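Local coordinates for protein pyruvate kinase (Toxoplasma gondii, PDB 3GG8) that catalyses the last step of glycolysis, transferring the phosphoryl group of phosphoenolpyruvate to ADP to yield pyruvate and ATP, at residues C[48-51]-C[52-55]; C[214-217]-C[218-222]; C[366-369]-C[370-374]; C[472-475]-C[476-480]. All blocks are in the same frame, centred on the assembly; numbering follows the deposited sequence.

Interaction 1. Residues C[48-51]-C[52-55]; sequences CWNV and DTLV
The Asn50 amide and the Asp52 carboxylate run side by side and point the same way, their planes turned 50° from each other, so the two flat groups are neighbours and not a stack. The amide meets the aspartate through Asn50 ND2, which lies 3.9 Å from Asp52 CB. A water links the pair, accepting from Asp52 N at 3.2 Å and, more weakly, from Asn50 ND2. With CG placed between the backbone N and the carbonyl carbon (chi1 72°), the amide lies near enough for a weak bond to that water. Asn50 is the N-cap of helix 51-60, the first helix of the (beta/alpha)8 barrel after strand 39-43, but its side chain forms no capping bond. Its main-chain O does more: Leu54 N bonds Asn50 O at 3.1 Å, and Thr53 N adds a weak bond to the same atom. Val55 N continues the turn with a 2.9 Å bond to Val51 O. Toward helix 74-90, Leu54 packs on Asn83 and Ala87, while its CD2 rests 4.2 Å from Cys48 CB. Thr53 OG1 is tucked 3.4 Å from Cys48 CA, buried without a modelled polar partner. The chemistry implies a first turn held by the carbonyls of Asn50 and Val51 instead of a side-chain cap, the water being only a weak link between ND2 and Asp52 N.

Interaction 2. Residues C[214-217]-C[218-222]; sequences LNFG and IPMGC
Met220 CG settles over the centre of the Phe216 ring, 3.5 Å from its centroid and only 6° off the normal, a CH-pi contact in the tight half of this helix end. Phe216 has CG anti to its backbone N (chi1 -168°), which swings the ring back beneath the methionine. Beyond CG the bent methionine chain carries Met220 SD above the same face, 4.7 Å from the Phe216 centroid, a more distant Met-aromatic contact. Cys222 SG approaches the edge instead, 4.1 Å from Phe216 CE2. Phe69 and His74 add edge-to-face contacts to the same ring, and Val81 of helix 74-90 touches both Phe216 and Met220. The main chain is equally close-knit: Met220 N bonds Phe216 O at 2.9 Å, and Cys222 N bonds Gly217 O at 3.0 Å. This 6→1 bond of Cys222 N to Gly217 O, a weak 5→2 bond from Gly221 N to Ile218 O and the positive phi of Gly221 (76°) are consistent with a Schellman motif wrapped round a type I turn. The turn carries the chain of the (beta/alpha)8 barrel from helix 207-217 into strand 224-227. Pro219, though exposed, sits close on the carbonyls, its CD 3.0 Å from Phe216 O. The solvent side is looser: Leu214 CD2 and Ile218 CD1 merely brush at 4.3 Å, and exposed Asn215 turns away, its OD1 weakly bonded to His211.

Interaction 3. Residues C[366-369]-C[370-374]; sequences ICYE and AETCV
Cys367 O receives the straightest helical bond of this contact, from Glu371 N at 3.0 Å with an N-H...O angle of 161°. The Glu371 side chain closes over the same carbonyl, its CG 3.4 Å from Cys367 O. With CG beside the backbone N (chi1 -76°) and the chain extended beyond it, the carboxylate runs back along the helix until Glu371 OE1 lies 4.1 Å from Cys367 CB. Both of its oxygens are engaged, OE1 by the Thr38 hydroxyl and OE2 by the Arg37 amide, which satisfies this buried group. Ala370 N bonds Ile366 O at 3.1 Å, and Thr372 N bonds Tyr368 O. These residues lie toward the C-terminal end of helix 356-371, the last large helix of the (beta/alpha)8 barrel. Ala370 packs on Ala334 and Val337 of helix 327-339 and meets Phe292 of the second subunit. Glu369, bent at chi2, sends OE2 into a salt bridge with Lys290 of that subunit; Arg28 is a weaker, longer partner. The two buried acids thus differ: Glu371 ties the helix to the segment leading into strand 39-43, whereas Glu369 commits its charge to the subunit interface, where low-dielectric surroundings would probably strengthen the attraction, at a cost in desolvation.

Interaction 4. Residues C[472-475]-C[476-480]; sequences AIVV and AKERE
Val475 CG1 stands anti to the backbone N (chi1 161°), while Arg479 CG is turned beside its own N and the chain bends at chi2 (-141°); together these torsions lay the two side chains alongside, pointing the same way. CG1 of Val475 then sits over one face of the Arg479 guanidinium, 3.7 Å from NH1 and offset toward the rim. The apolar methyl meets the flat face, and the N-H groups can work in other directions: Arg479 NH2 forms a salt bridge with Glu93. One residue back, Val474 CG1 passes 4.0 Å from Glu478 OE2, a glancing contact on the exposed side. Main-chain bonds hold the turn together, with Ala476 N to Ala472 O and Lys477 N to Ile473 O both at 2.8 Å. Val475 O closes the helix, accepting Arg479 N at 3.0 Å and, weakly, Glu478 N; from Arg479 onward the chain leaves helical geometry. Lys477 NZ finds the main-chain O of Glu511. Helix 465-478 lies against the mixed sheet of the alpha/beta domain: Ala472 and Ile473 touch Leu414 of strand 412-416, Ile473 also meets Val510 just beyond strand 502-509, and Glu93, between helix 74-90 and strand 97-101, links the helix end to the barrel.

All four contacts are local, one at a helix start and three at or near C-terminal ends, and none touches another. Interactions 1 and 2 both lean on helix 74-90 of the barrel, their centres about 22 Å apart; the first pairs a solvent-facing polar side with one water and a buried side formed by Cys48, Leu54 and Val55, the second relies on aromatic and sulfur packing. Interaction 3 is the most buried, lies across the chain's centre from interaction 2, and alone reaches another subunit, where Glu369 is paired with a lysine. Interaction 4, in the alpha/beta domain, is mainly surface, with its salt bridge thrown to Glu93, shortly after the helix that interactions 1 and 2 share.

Interaction 1. Residues C[48-51]-C[52-55]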
ATOM      1  N   CYS C  48     -25.699 -41.040  16.762  1.00 36.09           N
ATOM      2  CA  CYS C  48     -24.333 -41.466  16.452  1.00 37.08           C
ATOM      3  C   CYS C  48     -23.754 -42.231  17.617  1.00 38.19           C
ATOM      4  O   CYS C  48     -22.558 -42.160  17.919  1.00 38.92           O
ATOM      5  CB  CYS C  48     -23.432 -40.304  16.023  1.00 36.50           C
ATOM      6  SG  CYS C  48     -23.261 -38.930  17.151  1.00 36.01           S
ATOM      7  N   TRP C  49     -24.636 -42.972  18.259  1.00 38.97           N
ATOM      8  CA  TRP C  49     -24.288 -43.789  19.387  1.00 40.29           C
ATOM      9  C   TRP C  49     -23.250 -44.860  19.026  1.00 40.57           C
ATOM     10  O   TRP C  49     -22.288 -45.073  19.772  1.00 41.13           O
ATOM     11  CB  TRP C  49     -25.556 -44.444  19.950  1.00 40.55           C
ATOM     12  CG  TRP C  49     -25.266 -45.619  20.779  1.00 41.66           C
ATOM     13  CD1 TRP C  49     -24.788 -45.627  22.072  1.00 43.02           C
ATOM     14  CD2 TRP C  49     -25.423 -46.989  20.396  1.00 41.84           C
ATOM     15  NE1 TRP C  49     -24.638 -46.927  22.506  1.00 42.25           N
ATOM     16  CE2 TRP C  49     -25.017 -47.777  21.494  1.00 42.09           C
ATOM     17  CE3 TRP C  49     -25.865 -47.627  19.228  1.00 42.00           C
ATOM     18  CZ2 TRP C  49     -25.038 -49.171  21.455  1.00 42.11           C
ATOM     19  CZ3 TRP C  49     -25.884 -49.016  19.190  1.00 41.80           C
ATOM     20  CH2 TRP C  49     -25.469 -49.771  20.299  1.00 42.34           C
ATOM     21  N   ASN C  50     -23.429 -45.538  17.898  1.00 40.50           N
ATOM     22  CA  ASN C  50     -22.569 -46.684  17.656  1.00 41.08           C
ATOM     23  C   ASN C  50     -21.262 -46.434  16.907  1.00 40.31           C
ATOM     24  O   ASN C  50     -21.145 -45.499  16.114  1.00 40.61           O
ATOM     25  CB  ASN C  50     -23.339 -47.916  17.159  1.00 41.63           C
ATOM     26  CG  ASN C  50     -23.836 -47.779  15.753  1.00 43.49           C
ATOM     27  OD1 ASN C  50     -24.263 -46.708  15.337  1.00 46.39           O
ATOM     28  ND2 ASN C  50     -23.805 -48.883  15.008  1.00 44.13           N
ATOM     29  N   VAL C  51     -20.285 -47.281  17.219  1.00 39.41           N
ATOM     30  CA  VAL C  51     -18.926 -47.185  16.711  1.00 38.72           C
ATOM     31  C   VAL C  51     -18.879 -47.069  15.188  1.00 38.43           C
ATOM     32  O   VAL C  51     -18.072 -46.315  14.648  1.00 38.09           O
ATOM     33  CB  VAL C  51     -18.078 -48.390  17.176  1.00 38.71           C
ATOM     34  CG1 VAL C  51     -16.691 -48.358  16.547  1.00 37.90           C
ATOM     35  CG2 VAL C  51     -17.991 -48.424  18.700  1.00 38.81           C
ATOM     36  N   ASP C  52     -19.738 -47.825  14.510  1.00 38.14           N
ATOM     37  CA  ASP C  52     -19.777 -47.833  13.058  1.00 38.04           C
ATOM     38  C   ASP C  52     -20.064 -46.436  12.471  1.00 37.38           C
ATOM     39  O   ASP C  52     -19.419 -46.023  11.507  1.00 36.78           O
ATOM     40  CB  ASP C  52     -20.793 -48.854  12.552  1.00 38.48           C
ATOM     41  CG  ASP C  52     -20.870 -48.886  11.039  1.00 41.45           C
ATOM     42  OD1 ASP C  52     -21.870 -48.375  10.478  1.00 44.30           O
ATOM     43  OD2 ASP C  52     -19.912 -49.385  10.405  1.00 44.75           O
ATOM     44  N   THR C  53     -21.018 -45.710  13.053  1.00 36.53           N
ATOM     45  CA  THR C  53     -21.341 -44.390  12.528  1.00 36.08           C
ATOM     46  C   THR C  53     -20.321 -43.334  12.982  1.00 35.62           C
ATOM     47  O   THR C  53     -20.088 -42.355  12.280  1.00 35.64           O
ATOM     48  CB  THR C  53     -22.840 -43.953  12.740  1.00 35.98           C
ATOM     49  OG1 THR C  53     -22.946 -43.010  13.800  1.00 38.37           O
ATOM     50  CG2 THR C  53     -23.749 -45.131  13.017  1.00 34.07           C
ATOM     51  N   LEU C  54     -19.708 -43.532  14.147  1.00 35.04           N
ATOM     52  CA  LEU C  54     -18.627 -42.648  14.567  1.00 34.26           C
ATOM     53  C   LEU C  54     -17.446 -42.739  13.588  1.00 34.14           C
ATOM     54  O   LEU C  54     -16.872 -41.718  13.195  1.00 33.67           O
ATOM     55  CB  LEU C  54     -18.172 -42.958  15.989  1.00 33.67           C
ATOM     56  CG  LEU C  54     -19.125 -42.604  17.133  1.00 34.18           C
ATOM     57  CD1 LEU C  54     -18.557 -43.123  18.447  1.00 33.06           C
ATOM     58  CD2 LEU C  54     -19.440 -41.088  17.185  1.00 33.08           C
ATOM     59  N   VAL C  55     -17.094 -43.962  13.202  1.00 33.65           N
ATOM     60  CA  VAL C  55     -16.057 -44.186  12.202  1.00 33.94           C
ATOM     61  C   VAL C  55     -16.409 -43.497  10.873  1.00 34.12           C
ATOM     62  O   VAL C  55     -15.581 -42.765  10.318  1.00 34.41           O
ATOM     63  CB  VAL C  55     -15.781 -45.685  11.998  1.00 33.87           C
ATOM     64  CG1 VAL C  55     -14.966 -45.915  10.734  1.00 33.79           C
ATOM     65  CG2 VAL C  55     -15.061 -46.244  13.205  1.00 33.16           C
TER
HETATM   66  O   HOH W   1     -21.522 -50.235  15.745  1.00 53.99           O

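Interaction 2. Residues C[214-217]-C[218-222]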
ATOM      1  N   LEU C 214     -14.499 -31.848  37.167  1.00 31.96           N
ATOM      2  CA  LEU C 214     -13.464 -32.494  37.966  1.00 32.62           C
ATOM      3  C   LEU C 214     -13.552 -34.017  37.931  1.00 32.63           C
ATOM      4  O   LEU C 214     -12.531 -34.688  37.817  1.00 32.71           O
ATOM      5  CB  LEU C 214     -13.510 -32.015  39.426  1.00 31.92           C
ATOM      6  CG  LEU C 214     -13.294 -30.538  39.800  1.00 33.33           C
ATOM      7  CD1 LEU C 214     -13.509 -30.353  41.319  1.00 31.01           C
ATOM      8  CD2 LEU C 214     -11.902 -30.025  39.406  1.00 33.51           C
ATOM      9  N   ASN C 215     -14.769 -34.556  38.045  1.00 32.52           N
ATOM     10  CA  ASN C 215     -14.944 -35.992  38.170  1.00 32.51           C
ATOM     11  C   ASN C 215     -15.284 -36.729  36.878  1.00 32.97           C
ATOM     12  O   ASN C 215     -15.294 -37.963  36.856  1.00 33.32           O
ATOM     13  CB  ASN C 215     -15.891 -36.314  39.327  1.00 32.56           C
ATOM     14  CG  ASN C 215     -15.374 -35.765  40.650  1.00 31.59           C
ATOM     15  OD1 ASN C 215     -16.096 -35.109  41.400  1.00 31.47           O
ATOM     16  ND2 ASN C 215     -14.106 -35.999  40.915  1.00 28.65           N
ATOM     17  N   PHE C 216     -15.497 -35.979  35.796  1.00 32.71           N
ATOM     18  CA  PHE C 216     -15.570 -36.577  34.490  1.00 32.69           C
ATOM     19  C   PHE C 216     -14.499 -35.989  33.561  1.00 33.17           C
ATOM     20  O   PHE C 216     -13.599 -36.718  33.121  1.00 33.36           O
ATOM     21  CB  PHE C 216     -16.964 -36.432  33.877  1.00 32.54           C
ATOM     22  CG  PHE C 216     -17.170 -37.284  32.642  1.00 32.23           C
ATOM     23  CD1 PHE C 216     -17.820 -38.521  32.736  1.00 30.90           C
ATOM     24  CD2 PHE C 216     -16.707 -36.856  31.405  1.00 29.74           C
ATOM     25  CE1 PHE C 216     -18.006 -39.311  31.604  1.00 30.94           C
ATOM     26  CE2 PHE C 216     -16.880 -37.635  30.259  1.00 31.65           C
ATOM     27  CZ  PHE C 216     -17.536 -38.874  30.358  1.00 30.36           C
ATOM     28  N   GLY C 217     -14.606 -34.684  33.275  1.00 33.28           N
ATOM     29  CA  GLY C 217     -13.738 -33.987  32.306  1.00 33.02           C
ATOM     30  C   GLY C 217     -12.264 -34.362  32.431  1.00 32.92           C
ATOM     31  O   GLY C 217     -11.633 -34.753  31.449  1.00 32.76           O
ATOM     32  N   ILE C 218     -11.732 -34.273  33.652  1.00 32.52           N
ATOM     33  CA  ILE C 218     -10.324 -34.604  33.920  1.00 31.98           C
ATOM     34  C   ILE C 218      -9.971 -36.099  33.708  1.00 32.39           C
ATOM     35  O   ILE C 218      -9.125 -36.386  32.859  1.00 31.75           O
ATOM     36  CB  ILE C 218      -9.838 -34.086  35.325  1.00 31.73           C
ATOM     37  CG1 ILE C 218      -9.732 -32.545  35.332  1.00 31.86           C
ATOM     38  CG2 ILE C 218      -8.506 -34.760  35.746  1.00 31.01           C
ATOM     39  CD1 ILE C 218      -9.167 -31.929  36.662  1.00 30.94           C
ATOM     40  N   PRO C 219     -10.608 -37.043  34.470  1.00 32.52           N
ATOM     41  CA  PRO C 219     -10.169 -38.448  34.346  1.00 33.06           C
ATOM     42  C   PRO C 219     -10.588 -39.157  33.061  1.00 33.40           C
ATOM     43  O   PRO C 219     -10.008 -40.199  32.747  1.00 33.58           O
ATOM     44  CB  PRO C 219     -10.819 -39.138  35.550  1.00 32.84           C
ATOM     45  CG  PRO C 219     -12.051 -38.349  35.810  1.00 33.14           C
ATOM     46  CD  PRO C 219     -11.693 -36.910  35.457  1.00 32.50           C
ATOM     47  N   MET C 220     -11.578 -38.612  32.343  1.00 33.77           N
ATOM     48  CA  MET C 220     -12.080 -39.234  31.110  1.00 34.26           C
ATOM     49  C   MET C 220     -11.357 -38.763  29.853  1.00 34.46           C
ATOM     50  O   MET C 220     -11.734 -39.154  28.742  1.00 34.56           O
ATOM     51  CB  MET C 220     -13.602 -39.035  30.951  1.00 34.00           C
ATOM     52  CG  MET C 220     -14.451 -39.902  31.906  1.00 35.45           C
ATOM     53  SD  MET C 220     -14.384 -41.688  31.614  1.00 36.03           S
ATOM     54  CE  MET C 220     -14.659 -41.731  29.862  1.00 36.99           C
ATOM     55  N   GLY C 221     -10.346 -37.908  30.026  1.00 34.33           N
ATOM     56  CA  GLY C 221      -9.546 -37.433  28.915  1.00 34.53           C
ATOM     57  C   GLY C 221     -10.204 -36.381  28.035  1.00 34.80           C
ATOM     58  O   GLY C 221      -9.933 -36.318  26.830  1.00 34.78           O
ATOM     59  N   CYS C 222     -11.063 -35.547  28.609  1.00 34.69           N
ATOM     60  CA  CYS C 222     -11.599 -34.428  27.829  1.00 34.79           C
ATOM     61  C   CYS C 222     -10.470 -33.410  27.616  1.00 34.67           C
ATOM     62  O   CYS C 222      -9.664 -33.177  28.521  1.00 33.78           O
ATOM     63  CB  CYS C 222     -12.785 -33.790  28.535  1.00 35.29           C
ATOM     64  SG  CYS C 222     -14.177 -34.911  28.714  1.00 35.91           S
TER

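Interaction 3. Residues C[366-369]-C[370-374]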
ATOM      1  N   ILE C 366     -19.806 -27.732   2.193  1.00 34.53           N
ATOM      2  CA  ILE C 366     -20.098 -26.289   2.294  1.00 34.24           C
ATOM      3  C   ILE C 366     -18.845 -25.525   2.715  1.00 33.46           C
ATOM      4  O   ILE C 366     -18.595 -24.436   2.228  1.00 32.84           O
ATOM      5  CB  ILE C 366     -21.223 -25.958   3.293  1.00 34.21           C
ATOM      6  CG1 ILE C 366     -22.550 -26.576   2.864  1.00 33.77           C
ATOM      7  CG2 ILE C 366     -21.402 -24.442   3.429  1.00 34.50           C
ATOM      8  CD1 ILE C 366     -23.532 -26.730   4.028  1.00 32.23           C
ATOM      9  N   CYS C 367     -18.059 -26.120   3.610  1.00 32.96           N
ATOM     10  CA  CYS C 367     -16.791 -25.524   4.027  1.00 32.54           C
ATOM     11  C   CYS C 367     -15.872 -25.390   2.831  1.00 31.60           C
ATOM     12  O   CYS C 367     -15.339 -24.312   2.574  1.00 31.25           O
ATOM     13  CB  CYS C 367     -16.116 -26.355   5.113  1.00 32.69           C
ATOM     14  SG  CYS C 367     -16.861 -26.104   6.750  1.00 35.71           S
ATOM     15  N   TYR C 368     -15.712 -26.481   2.084  1.00 30.71           N
ATOM     16  CA  TYR C 368     -14.850 -26.464   0.925  1.00 30.09           C
ATOM     17  C   TYR C 368     -15.230 -25.350  -0.033  1.00 29.95           C
ATOM     18  O   TYR C 368     -14.346 -24.631  -0.488  1.00 30.24           O
ATOM     19  CB  TYR C 368     -14.814 -27.818   0.196  1.00 30.09           C
ATOM     20  CG  TYR C 368     -13.876 -27.806  -0.991  1.00 29.83           C
ATOM     21  CD1 TYR C 368     -14.341 -27.454  -2.268  1.00 30.57           C
ATOM     22  CD2 TYR C 368     -12.520 -28.101  -0.840  1.00 29.42           C
ATOM     23  CE1 TYR C 368     -13.479 -27.420  -3.376  1.00 29.96           C
ATOM     24  CE2 TYR C 368     -11.642 -28.069  -1.951  1.00 29.69           C
ATOM     25  CZ  TYR C 368     -12.138 -27.726  -3.206  1.00 29.77           C
ATOM     26  OH  TYR C 368     -11.295 -27.703  -4.295  1.00 31.05           O
ATOM     27  N   GLU C 369     -16.522 -25.205  -0.336  1.00 29.82           N
ATOM     28  CA  GLU C 369     -16.980 -24.203  -1.323  1.00 30.14           C
ATOM     29  C   GLU C 369     -16.770 -22.774  -0.855  1.00 30.27           C
ATOM     30  O   GLU C 369     -16.498 -21.893  -1.663  1.00 30.18           O
ATOM     31  CB  GLU C 369     -18.455 -24.383  -1.655  1.00 29.99           C
ATOM     32  CG  GLU C 369     -18.801 -25.719  -2.226  1.00 30.93           C
ATOM     33  CD  GLU C 369     -18.437 -25.867  -3.696  1.00 32.30           C
ATOM     34  OE1 GLU C 369     -17.842 -24.952  -4.307  1.00 32.83           O
ATOM     35  OE2 GLU C 369     -18.768 -26.924  -4.250  1.00 33.02           O
ATOM     36  N   ALA C 370     -16.936 -22.544   0.451  1.00 30.94           N
ATOM     37  CA  ALA C 370     -16.734 -21.219   1.043  1.00 31.38           C
ATOM     38  C   ALA C 370     -15.268 -20.859   0.968  1.00 31.66           C
ATOM     39  O   ALA C 370     -14.914 -19.732   0.671  1.00 31.94           O
ATOM     40  CB  ALA C 370     -17.211 -21.191   2.500  1.00 31.68           C
ATOM     41  N   GLU C 371     -14.416 -21.837   1.238  1.00 32.56           N
ATOM     42  CA  GLU C 371     -12.974 -21.657   1.191  1.00 33.11           C
ATOM     43  C   GLU C 371     -12.486 -21.354  -0.230  1.00 33.78           C
ATOM     44  O   GLU C 371     -11.431 -20.755  -0.413  1.00 33.98           O
ATOM     45  CB  GLU C 371     -12.281 -22.873   1.799  1.00 32.75           C
ATOM     46  CG  GLU C 371     -12.361 -22.880   3.324  1.00 32.25           C
ATOM     47  CD  GLU C 371     -12.139 -24.244   3.932  1.00 31.97           C
ATOM     48  OE1 GLU C 371     -12.540 -24.453   5.102  1.00 32.09           O
ATOM     49  OE2 GLU C 371     -11.558 -25.104   3.244  1.00 32.05           O
ATOM     50  N   THR C 372     -13.274 -21.762  -1.223  1.00 34.91           N
ATOM     51  CA  THR C 372     -13.137 -21.304  -2.627  1.00 35.97           C
ATOM     52  C   THR C 372     -13.141 -19.774  -2.739  1.00 36.68           C
ATOM     53  O   THR C 372     -12.428 -19.202  -3.561  1.00 36.69           O
ATOM     54  CB  THR C 372     -14.277 -21.918  -3.489  1.00 35.74           C
ATOM     55  OG1 THR C 372     -13.810 -23.118  -4.111  1.00 36.65           O
ATOM     56  CG2 THR C 372     -14.807 -20.973  -4.540  1.00 36.72           C
ATOM     57  N   CYS C 373     -13.944 -19.121  -1.899  1.00 37.92           N
ATOM     58  CA  CYS C 373     -14.099 -17.662  -1.923  1.00 39.01           C
ATOM     59  C   CYS C 373     -12.966 -16.891  -1.257  1.00 39.36           C
ATOM     60  O   CYS C 373     -12.833 -15.686  -1.475  1.00 39.33           O
ATOM     61  CB  CYS C 373     -15.396 -17.270  -1.224  1.00 39.16           C
ATOM     62  SG  CYS C 373     -16.795 -17.237  -2.272  1.00 41.01           S
ATOM     63  N   VAL C 374     -12.179 -17.567  -0.421  1.00 39.67           N
ATOM     64  CA  VAL C 374     -11.188 -16.882   0.413  1.00 40.06           C
ATOM     65  C   VAL C 374     -10.025 -16.286  -0.399  1.00 40.37           C
ATOM     66  O   VAL C 374      -9.393 -16.971  -1.218  1.00 40.22           O
ATOM     67  CB  VAL C 374     -10.681 -17.794   1.573  1.00 40.16           C
ATOM     68  CG1 VAL C 374      -9.582 -17.109   2.360  1.00 40.63           C
ATOM     69  CG2 VAL C 374     -11.834 -18.167   2.509  1.00 39.31           C
TER

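Interaction 4. Residues C[472-475]-C[476-480]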
ATOM      1  N   ALA C 472       8.705 -36.260   8.172  1.00 33.53           N
ATOM      2  CA  ALA C 472       7.450 -35.695   7.749  1.00 33.51           C
ATOM      3  C   ALA C 472       7.366 -35.638   6.223  1.00 33.65           C
ATOM      4  O   ALA C 472       6.337 -36.002   5.649  1.00 33.58           O
ATOM      5  CB  ALA C 472       7.274 -34.306   8.343  1.00 33.23           C
ATOM      6  N   ILE C 473       8.456 -35.199   5.582  1.00 33.27           N
ATOM      7  CA  ILE C 473       8.493 -35.009   4.123  1.00 32.71           C
ATOM      8  C   ILE C 473       8.414 -36.335   3.372  1.00 32.72           C
ATOM      9  O   ILE C 473       7.673 -36.444   2.389  1.00 32.74           O
ATOM     10  CB  ILE C 473       9.764 -34.255   3.666  1.00 32.78           C
ATOM     11  CG1 ILE C 473       9.821 -32.847   4.267  1.00 31.74           C
ATOM     12  CG2 ILE C 473       9.867 -34.230   2.122  1.00 32.77           C
ATOM     13  CD1 ILE C 473      11.143 -32.093   3.947  1.00 32.17           C
ATOM     14  N   VAL C 474       9.180 -37.328   3.832  1.00 32.42           N
ATOM     15  CA  VAL C 474       9.176 -38.657   3.225  1.00 32.50           C
ATOM     16  C   VAL C 474       7.836 -39.350   3.463  1.00 32.56           C
ATOM     17  O   VAL C 474       7.309 -39.999   2.556  1.00 32.04           O
ATOM     18  CB  VAL C 474      10.344 -39.540   3.729  1.00 32.51           C
ATOM     19  CG1 VAL C 474      10.297 -40.935   3.093  1.00 32.54           C
ATOM     20  CG2 VAL C 474      11.677 -38.872   3.416  1.00 33.97           C
ATOM     21  N   VAL C 475       7.273 -39.203   4.666  1.00 32.94           N
ATOM     22  CA  VAL C 475       5.921 -39.719   4.909  1.00 33.17           C
ATOM     23  C   VAL C 475       4.932 -39.046   3.948  1.00 33.71           C
ATOM     24  O   VAL C 475       4.175 -39.735   3.258  1.00 33.64           O
ATOM     25  CB  VAL C 475       5.453 -39.590   6.385  1.00 33.26           C
ATOM     26  CG1 VAL C 475       3.933 -39.699   6.482  1.00 32.53           C
ATOM     27  CG2 VAL C 475       6.095 -40.656   7.242  1.00 31.47           C
ATOM     28  N   ALA C 476       4.964 -37.714   3.889  1.00 33.90           N
ATOM     29  CA  ALA C 476       4.102 -36.953   2.980  1.00 34.33           C
ATOM     30  C   ALA C 476       4.243 -37.407   1.524  1.00 34.39           C
ATOM     31  O   ALA C 476       3.256 -37.495   0.807  1.00 34.57           O
ATOM     32  CB  ALA C 476       4.379 -35.459   3.102  1.00 34.36           C
ATOM     33  N   LYS C 477       5.472 -37.705   1.105  1.00 34.65           N
ATOM     34  CA  LYS C 477       5.763 -38.135  -0.274  1.00 34.94           C
ATOM     35  C   LYS C 477       5.243 -39.556  -0.558  1.00 34.75           C
ATOM     36  O   LYS C 477       4.862 -39.881  -1.689  1.00 34.58           O
ATOM     37  CB  LYS C 477       7.276 -38.013  -0.543  1.00 34.95           C
ATOM     38  CG  LYS C 477       7.754 -38.254  -1.980  1.00 34.87           C
ATOM     39  CD  LYS C 477       9.283 -38.359  -1.988  1.00 35.65           C
ATOM     40  CE  LYS C 477       9.811 -39.412  -2.967  1.00 37.22           C
ATOM     41  NZ  LYS C 477      10.181 -38.869  -4.321  1.00 36.70           N
ATOM     42  N   GLU C 478       5.225 -40.396   0.477  1.00 34.86           N
ATOM     43  CA  GLU C 478       4.707 -41.765   0.382  1.00 34.84           C
ATOM     44  C   GLU C 478       3.178 -41.783   0.319  1.00 35.30           C
ATOM     45  O   GLU C 478       2.587 -42.665  -0.304  1.00 35.18           O
ATOM     46  CB  GLU C 478       5.221 -42.623   1.548  1.00 34.57           C
ATOM     47  CG  GLU C 478       6.724 -42.924   1.466  1.00 34.36           C
ATOM     48  CD  GLU C 478       7.265 -43.697   2.669  1.00 34.33           C
ATOM     49  OE1 GLU C 478       6.623 -43.675   3.743  1.00 33.35           O
ATOM     50  OE2 GLU C 478       8.342 -44.326   2.537  1.00 32.67           O
ATOM     51  N   ARG C 479       2.558 -40.794   0.959  1.00 35.95           N
ATOM     52  CA  ARG C 479       1.104 -40.609   0.951  1.00 36.81           C
ATOM     53  C   ARG C 479       0.615 -39.742  -0.220  1.00 37.17           C
ATOM     54  O   ARG C 479      -0.552 -39.340  -0.264  1.00 37.22           O
ATOM     55  CB  ARG C 479       0.648 -40.014   2.284  1.00 36.71           C
ATOM     56  CG  ARG C 479       1.048 -40.860   3.474  1.00 37.68           C
ATOM     57  CD  ARG C 479      -0.040 -40.876   4.498  1.00 40.39           C
ATOM     58  NE  ARG C 479       0.317 -41.714   5.635  1.00 42.43           N
ATOM     59  CZ  ARG C 479       0.467 -41.265   6.876  1.00 42.95           C
ATOM     60  NH1 ARG C 479       0.270 -39.976   7.155  1.00 43.09           N
ATOM     61  NH2 ARG C 479       0.801 -42.111   7.842  1.00 42.70           N
ATOM     62  N   GLU C 480       1.523 -39.469  -1.155  1.00 37.60           N
ATOM     63  CA  GLU C 480       1.258 -38.683  -2.362  1.00 38.32           C
ATOM     64  C   GLU C 480       0.704 -37.277  -2.107  1.00 38.38           C
ATOM     65  O   GLU C 480      -0.047 -36.742  -2.917  1.00 38.06           O
ATOM     66  CB  GLU C 480       0.389 -39.473  -3.356  1.00 38.28           C
ATOM     67  CG  GLU C 480       1.174 -40.516  -4.152  1.00 38.85           C
ATOM     68  CD  GLU C 480       0.291 -41.473  -4.937  1.00 39.25           C
ATOM     69  OE1 GLU C 480      -0.943 -41.473  -4.727  1.00 40.36           O
ATOM     70  OE2 GLU C 480       0.837 -42.237  -5.764  1.00 40.86           O
TER